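Local coordinates for septation protein imp2 (Schizosaccharomyces pombe, PDB 5C1F), which links cytoskeletal proteins to phospholipid membranes, is required for normal septation and takes part in medial-ring disassembly, its F-BAR domain being the part present here, at residues Asn239-Gln242 with Ile247-Asn250; Asn102-Tyr107 with Lys223-Thr228. All coordinates share one frame; numbering follows the deposited sequence.

Contact 1: Asn239-Gln242 with Ile247-Asn250; sequences NDDQ and IRKN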
ATOM      1  N   ASN A 239      -2.751  -4.528 -11.874  1.00 21.97           N
ATOM      2  CA  ASN A 239      -1.807  -5.582 -11.504  1.00 20.19           C
ATOM      3  C   ASN A 239      -2.275  -6.410 -10.308  1.00 18.50           C
ATOM      4  O   ASN A 239      -2.282  -7.641 -10.364  1.00 17.57           O
ATOM      5  CB  ASN A 239      -0.431  -4.986 -11.205  1.00 20.08           C
ATOM      6  CG  ASN A 239       0.262  -4.461 -12.447  1.00 27.71           C
ATOM      7  OD1 ASN A 239      -0.154  -4.743 -13.574  1.00 24.37           O
ATOM      8  ND2 ASN A 239       1.334  -3.699 -12.247  1.00 25.58           N
ATOM      9  N   ASP A 240      -2.659  -5.734  -9.227  1.00 16.66           N
ATOM     10  CA  ASP A 240      -3.108  -6.422  -8.023  1.00 18.09           C
ATOM     11  C   ASP A 240      -4.390  -7.209  -8.274  1.00 20.98           C
ATOM     12  O   ASP A 240      -4.554  -8.318  -7.763  1.00 16.95           O
ATOM     13  CB  ASP A 240      -3.321  -5.430  -6.881  1.00 18.30           C
ATOM     14  CG  ASP A 240      -2.021  -4.992  -6.240  1.00 23.10           C
ATOM     15  OD1 ASP A 240      -0.948  -5.247  -6.828  1.00 21.44           O
ATOM     16  OD2 ASP A 240      -2.074  -4.384  -5.150  1.00 22.28           O
ATOM     17  N   ASP A 241      -5.295  -6.638  -9.061  1.00 15.47           N
ATOM     18  CA  ASP A 241      -6.544  -7.320  -9.368  1.00 17.28           C
ATOM     19  C   ASP A 241      -6.299  -8.574 -10.205  1.00 17.80           C
ATOM     20  O   ASP A 241      -6.994  -9.581 -10.039  1.00 17.53           O
ATOM     21  CB  ASP A 241      -7.516  -6.392 -10.096  1.00 16.69           C
ATOM     22  CG  ASP A 241      -8.836  -7.067 -10.396  1.00 27.73           C
ATOM     23  OD1 ASP A 241      -9.430  -7.635  -9.455  1.00 23.54           O
ATOM     24  OD2 ASP A 241      -9.265  -7.057 -11.568  1.00 31.83           O
ATOM     25  N   GLN A 242      -5.314  -8.514 -11.101  1.00 21.13           N
ATOM     26  CA  GLN A 242      -4.958  -9.681 -11.905  1.00 20.20           C
ATOM     27  C   GLN A 242      -4.378 -10.777 -11.020  1.00 18.78           C
ATOM     28  O   GLN A 242      -4.635 -11.961 -11.240  1.00 24.46           O
ATOM     29  CB  GLN A 242      -3.962  -9.315 -13.010  1.00 23.80           C
ATOM     30  CG  GLN A 242      -4.549  -8.487 -14.141  1.00 26.44           C
ATOM     31  CD  GLN A 242      -5.664  -9.202 -14.880  1.00 29.81           C
ATOM     32  OE1 GLN A 242      -5.424 -10.163 -15.612  1.00 26.94           O
ATOM     33  NE2 GLN A 242      -6.893  -8.735 -14.694  1.00 26.03           N
ATOM     34  N   ILE A 247      -5.415 -16.072  -7.982  1.00 16.32           N
ATOM     35  CA  ILE A 247      -5.649 -16.806  -6.741  1.00 19.98           C
ATOM     36  C   ILE A 247      -7.010 -17.497  -6.799  1.00 24.35           C
ATOM     37  O   ILE A 247      -7.130 -18.682  -6.489  1.00 23.18           O
ATOM     38  CB  ILE A 247      -5.591 -15.892  -5.499  1.00 15.14           C
ATOM     39  CG1 ILE A 247      -4.201 -15.272  -5.355  1.00 17.20           C
ATOM     40  CG2 ILE A 247      -5.946 -16.676  -4.248  1.00 14.91           C
ATOM     41  CD1 ILE A 247      -4.093 -14.222  -4.263  1.00 14.37           C
ATOM     42  N   ARG A 248      -8.027 -16.753  -7.228  1.00 19.53           N
ATOM     43  CA  ARG A 248      -9.379 -17.292  -7.347  1.00 17.16           C
ATOM     44  C   ARG A 248      -9.462 -18.435  -8.352  1.00 18.04           C
ATOM     45  O   ARG A 248     -10.179 -19.403  -8.126  1.00 31.17           O
ATOM     46  CB  ARG A 248     -10.364 -16.189  -7.738  1.00 18.68           C
ATOM     47  CG  ARG A 248     -10.576 -15.157  -6.652  1.00 16.95           C
ATOM     48  CD  ARG A 248     -11.790 -14.294  -6.937  1.00 22.99           C
ATOM     49  NE  ARG A 248     -11.507 -13.232  -7.893  1.00 22.35           N
ATOM     50  CZ  ARG A 248     -11.058 -12.028  -7.553  1.00 25.47           C
ATOM     51  NH1 ARG A 248     -10.834 -11.739  -6.276  1.00 18.73           N
ATOM     52  NH2 ARG A 248     -10.832 -11.112  -8.485  1.00 17.60           N
ATOM     53  N   LYS A 249      -8.731 -18.322  -9.459  1.00 20.69           N
ATOM     54  CA  LYS A 249      -8.739 -19.372 -10.478  1.00 24.01           C
ATOM     55  C   LYS A 249      -8.139 -20.651  -9.917  1.00 21.16           C
ATOM     56  O   LYS A 249      -8.616 -21.745 -10.200  1.00 24.98           O
ATOM     57  CB  LYS A 249      -7.976 -18.937 -11.731  1.00 27.92           C
ATOM     58  CG  LYS A 249      -8.659 -17.829 -12.503  1.00 36.69           C
ATOM     59  CD  LYS A 249     -10.083 -18.208 -12.872  1.00 45.84           C
ATOM     60  CE  LYS A 249     -10.799 -17.054 -13.555  1.00 50.84           C
ATOM     61  NZ  LYS A 249     -12.206 -17.401 -13.895  1.00 51.11           N
ATOM     62  N   ASN A 250      -7.096 -20.500  -9.108  1.00 19.51           N
ATOM     63  CA  ASN A 250      -6.471 -21.640  -8.456  1.00 22.43           C
ATOM     64  C   ASN A 250      -7.398 -22.274  -7.424  1.00 27.16           C
ATOM     65  O   ASN A 250      -7.472 -23.499  -7.304  1.00 29.65           O
ATOM     66  CB  ASN A 250      -5.162 -21.217  -7.795  1.00 21.47           C
ATOM     67  CG  ASN A 250      -4.442 -22.373  -7.141  1.00 25.35           C
ATOM     68  OD1 ASN A 250      -4.532 -22.570  -5.931  1.00 25.83           O
ATOM     69  ND2 ASN A 250      -3.721 -23.149  -7.943  1.00 25.81           N
TER

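Contact 2: Asn102-Tyr107 with Lys223-Thr228; sequences NAFTRY and KSVMWT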
ATOM      1  N   ASN A 102      10.406  13.287  -9.072  1.00 27.57           N
ATOM      2  CA  ASN A 102      11.596  13.840  -9.713  1.00 30.30           C
ATOM      3  C   ASN A 102      11.273  14.749 -10.895  1.00 28.13           C
ATOM      4  O   ASN A 102      12.119  15.526 -11.330  1.00 33.57           O
ATOM      5  CB  ASN A 102      12.529  12.718 -10.167  1.00 34.47           C
ATOM      6  CG  ASN A 102      13.210  12.021  -9.003  1.00 50.66           C
ATOM      7  OD1 ASN A 102      13.278  12.560  -7.896  1.00 55.03           O
ATOM      8  ND2 ASN A 102      13.719  10.818  -9.248  1.00 55.45           N
ATOM      9  N   ALA A 103      10.052  14.648 -11.413  1.00 28.17           N
ATOM     10  CA  ALA A 103       9.618  15.523 -12.496  1.00 26.08           C
ATOM     11  C   ALA A 103       9.556  16.965 -12.007  1.00 27.25           C
ATOM     12  O   ALA A 103       9.916  17.890 -12.733  1.00 32.01           O
ATOM     13  CB  ALA A 103       8.267  15.080 -13.042  1.00 21.50           C
ATOM     14  N   PHE A 104       9.103  17.146 -10.768  1.00 28.46           N
ATOM     15  CA  PHE A 104       9.095  18.463 -10.139  1.00 31.28           C
ATOM     16  C   PHE A 104      10.517  18.946  -9.894  1.00 30.26           C
ATOM     17  O   PHE A 104      10.806  20.136 -10.021  1.00 30.78           O
ATOM     18  CB  PHE A 104       8.325  18.439  -8.816  1.00 28.23           C
ATOM     19  CG  PHE A 104       6.879  18.079  -8.965  1.00 29.57           C
ATOM     20  CD1 PHE A 104       5.950  19.033  -9.348  1.00 26.47           C
ATOM     21  CD2 PHE A 104       6.444  16.786  -8.722  1.00 26.68           C
ATOM     22  CE1 PHE A 104       4.616  18.704  -9.489  1.00 28.85           C
ATOM     23  CE2 PHE A 104       5.113  16.452  -8.861  1.00 22.32           C
ATOM     24  CZ  PHE A 104       4.196  17.412  -9.244  1.00 25.84           C
ATOM     25  N   THR A 105      11.396  18.014  -9.536  1.00 27.88           N
ATOM     26  CA  THR A 105      12.797  18.331  -9.279  1.00 29.32           C
ATOM     27  C   THR A 105      13.484  18.817 -10.550  1.00 32.55           C
ATOM     28  O   THR A 105      14.209  19.812 -10.532  1.00 36.72           O
ATOM     29  CB  THR A 105      13.562  17.115  -8.723  1.00 30.78           C
ATOM     30  OG1 THR A 105      12.972  16.700  -7.485  1.00 33.09           O
ATOM     31  CG2 THR A 105      15.025  17.464  -8.490  1.00 26.41           C
ATOM     32  N   ARG A 106      13.238  18.111 -11.652  0.65 30.72           N
ATOM     33  CA  ARG A 106      13.806  18.471 -12.945  0.65 30.60           C
ATOM     34  C   ARG A 106      13.220  19.788 -13.452  0.65 31.25           C
ATOM     35  O   ARG A 106      13.883  20.537 -14.165  0.65 35.62           O
ATOM     36  CB  ARG A 106      13.575  17.349 -13.969  0.65 25.40           C
ATOM     37  CG  ARG A 106      14.314  16.049 -13.639  0.65 32.76           C
ATOM     38  CD  ARG A 106      14.177  14.992 -14.738  0.65 30.67           C
ATOM     39  NE  ARG A 106      12.797  14.548 -14.931  0.65 33.92           N
ATOM     40  CZ  ARG A 106      12.276  13.445 -14.397  0.65 32.22           C
ATOM     41  NH1 ARG A 106      11.011  13.131 -14.636  0.65 29.66           N
ATOM     42  NH2 ARG A 106      13.015  12.655 -13.628  0.65 24.18           N
ATOM     43  N   TYR A 107      11.979  20.070 -13.070  1.00 24.72           N
ATOM     44  CA  TYR A 107      11.330  21.322 -13.435  1.00 24.75           C
ATOM     45  C   TYR A 107      11.972  22.494 -12.698  1.00 27.15           C
ATOM     46  O   TYR A 107      12.226  23.543 -13.288  1.00 30.81           O
ATOM     47  CB  TYR A 107       9.829  21.279 -13.136  1.00 23.89           C
ATOM     48  CG  TYR A 107       9.120  22.545 -13.559  1.00 24.07           C
ATOM     49  CD1 TYR A 107       8.619  22.683 -14.844  1.00 24.19           C
ATOM     50  CD2 TYR A 107       8.976  23.615 -12.680  1.00 31.48           C
ATOM     51  CE1 TYR A 107       7.983  23.844 -15.242  1.00 24.48           C
ATOM     52  CE2 TYR A 107       8.345  24.780 -13.069  1.00 29.82           C
ATOM     53  CZ  TYR A 107       7.848  24.889 -14.351  1.00 34.56           C
ATOM     54  OH  TYR A 107       7.217  26.046 -14.746  1.00 29.20           O
ATOM     55  N   LYS A 223      -0.478  19.442 -14.965  1.00 24.03           N
ATOM     56  CA  LYS A 223      -1.567  18.547 -15.352  1.00 26.28           C
ATOM     57  C   LYS A 223      -1.057  17.159 -15.753  1.00 28.02           C
ATOM     58  O   LYS A 223      -1.607  16.143 -15.330  1.00 27.06           O
ATOM     59  CB  LYS A 223      -2.376  19.149 -16.504  1.00 25.79           C
ATOM     60  CG  LYS A 223      -3.289  20.299 -16.102  1.00 31.35           C
ATOM     61  CD  LYS A 223      -4.059  20.829 -17.308  1.00 34.21           C
ATOM     62  CE  LYS A 223      -4.847  19.720 -17.989  1.00 34.83           C
ATOM     63  NZ  LYS A 223      -5.483  20.178 -19.258  1.00 37.91           N
ATOM     64  N   SER A 224      -0.007  17.123 -16.569  1.00 25.95           N
ATOM     65  CA  SER A 224       0.526  15.858 -17.075  1.00 24.55           C
ATOM     66  C   SER A 224       1.105  14.994 -15.958  1.00 23.29           C
ATOM     67  O   SER A 224       0.951  13.775 -15.970  1.00 22.73           O
ATOM     68  CB  SER A 224       1.599  16.111 -18.142  1.00 26.08           C
ATOM     69  OG  SER A 224       2.744  16.731 -17.581  1.00 31.95           O
ATOM     70  N   VAL A 225       1.767  15.627 -14.990  1.00 19.57           N
ATOM     71  CA  VAL A 225       2.362  14.895 -13.876  1.00 28.82           C
ATOM     72  C   VAL A 225       1.286  14.289 -12.982  1.00 27.17           C
ATOM     73  O   VAL A 225       1.392  13.133 -12.572  1.00 29.03           O
ATOM     74  CB  VAL A 225       3.282  15.793 -13.027  1.00 31.04           C
ATOM     75  CG1 VAL A 225       3.835  15.014 -11.846  1.00 34.09           C
ATOM     76  CG2 VAL A 225       4.418  16.322 -13.875  1.00 35.71           C
ATOM     77  N   MET A 226       0.251  15.069 -12.683  1.00 24.36           N
ATOM     78  CA  MET A 226      -0.885  14.551 -11.929  1.00 28.02           C
ATOM     79  C   MET A 226      -1.577  13.455 -12.728  1.00 22.28           C
ATOM     80  O   MET A 226      -2.057  12.474 -12.164  1.00 24.92           O
ATOM     81  CB  MET A 226      -1.872  15.666 -11.580  1.00 18.35           C
ATOM     82  CG  MET A 226      -1.432  16.518 -10.402  1.00 20.16           C
ATOM     83  SD  MET A 226      -2.707  17.659  -9.815  1.00 24.16           S
ATOM     84  CE  MET A 226      -2.945  18.699 -11.258  1.00 19.58           C
ATOM     85  N   TRP A 227      -1.617  13.623 -14.046  1.00 21.39           N
ATOM     86  CA  TRP A 227      -2.178  12.601 -14.915  1.00 25.48           C
ATOM     87  C   TRP A 227      -1.348  11.326 -14.811  1.00 26.57           C
ATOM     88  O   TRP A 227      -1.893  10.236 -14.640  1.00 23.90           O
ATOM     89  CB  TRP A 227      -2.237  13.088 -16.361  1.00 23.07           C
ATOM     90  CG  TRP A 227      -2.966  12.156 -17.279  1.00 27.23           C
ATOM     91  CD1 TRP A 227      -2.452  11.067 -17.918  1.00 24.68           C
ATOM     92  CD2 TRP A 227      -4.346  12.234 -17.665  1.00 31.21           C
ATOM     93  NE1 TRP A 227      -3.423  10.460 -18.676  1.00 30.59           N
ATOM     94  CE2 TRP A 227      -4.595  11.156 -18.539  1.00 27.71           C
ATOM     95  CE3 TRP A 227      -5.393  13.108 -17.356  1.00 22.66           C
ATOM     96  CZ2 TRP A 227      -5.848  10.930 -19.108  1.00 24.14           C
ATOM     97  CZ3 TRP A 227      -6.636  12.882 -17.923  1.00 23.80           C
ATOM     98  CH2 TRP A 227      -6.852  11.802 -18.788  1.00 30.63           C
ATOM     99  N   THR A 228      -0.030  11.474 -14.900  1.00 24.35           N
ATOM    100  CA  THR A 228       0.888  10.343 -14.782  1.00 23.61           C
ATOM    101  C   THR A 228       0.687   9.622 -13.451  1.00 22.36           C
ATOM    102  O   THR A 228       0.688   8.390 -13.397  1.00 21.32           O
ATOM    103  CB  THR A 228       2.361  10.795 -14.923  1.00 24.37           C
ATOM    104  OG1 THR A 228       2.590  11.254 -16.261  1.00 26.99           O
ATOM    105  CG2 THR A 228       3.321   9.647 -14.628  1.00 18.62           C
TER

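Contact 1: Asn239-Gln242 with Ile247-Asn250
Asp241 and Arg248 lie seven residues apart on the unbroken helix 162-252, two turns along the same flank, with CA of Asp241 10.6 Å from CA of Arg248. This i to i+7 pair belongs to the F-BAR domain, an elongated dimer of helical bundles, and sits where the helix faces the second subunit. CB of Asp241 points away from 247-250, but with CG anti to the backbone N (chi1 -179°) the carboxylate comes back near the arginine. CB of Arg248 points toward 239-242, and a bend at chi3 (-81°) sets the direction of the guanidinium. The two charged groups form a long salt bridge, OD1 of Asp241 to NH2 of Arg248 at 3.9 Å. The carboxylate and guanidinium planes are 41° apart, so the pair lacks the coplanar, two-pronged geometry of a close bridge. Glu245, on the turn between, forms a salt bridge with the same NH2. Ser234 OG of the second subunit hydrogen-bonds both Asp241 OD1 and Arg248 NH2, linking the two, while Thr230 OG1 of that subunit takes Arg248 NH1. Within the pair, OD1 of Asp241 approaches the guanidinium of Arg248 at its edge and in its plane.

Contact 2: Asn102-Tyr107 with Lys223-Thr228
Ala103 and Phe104 of helix 69-155 pack against Val225 of helix 162-252, two long antiparallel helices of the F-BAR domain core. The contact across them is apolar, and both methyl groups of Val225 take part. CG1, anti to the backbone N (chi1 178°), meets the far end of the Phe104 ring: CE2 of Phe104 lies 3.6 Å from CG1 of Val225, and CZ of Phe104 is equally near that methyl. The other branch turns to the alanine, with CG2 of Val225 4.1 Å from CB of Ala103. The two methyls of Val225 thus divide between the ring and the small side chain one residue before it. With only a methyl at Ala103, the backbones come close there, CA of Ala103 being 7.4 Å from CA of Val225.

Backbone hydrogen bonds run along each helix, as in Tyr107 N to Ala103 O at 3.0 Å and Thr228 N to Ser224 O at 2.7 Å.

Helix 18-59 completes the three-helix bundle: Leu37 and Arg38 pack on Phe104, Asn34 ND2 hydrogen-bonds Phe104 O, and Tyr41 touches Met226. Beside the valine contact, Tyr107 stacks on the ring of Phe221, a further tie between helices 69-155 and 162-252. Leu251 of the second subunit packs on Met226 and Trp227, so segment 223-228 faces its own bundle with Val225 and the second subunit with Met226 and Trp227.

Both contacts draw on helix 162-252. The centre of contact 2 is about 5 Å from the centre of the chain; that of contact 1, toward the end of the helix, is about 33 Å from it. Their centres are about 31 Å apart and their nearest atoms about 12 Å. Across the dimer, Arg248 of contact 1 packs on Trp227 of the second subunit, which belongs to the 223-228 segment there though not to the apolar contact itself. Contact 2 joins two helices through apolar side chains, whereas contact 1 is a polar pair along one helix, completed across the subunit boundary. A formic acid molecule, probably from crystallisation, lies about 4 Å from the Asp241 side chain.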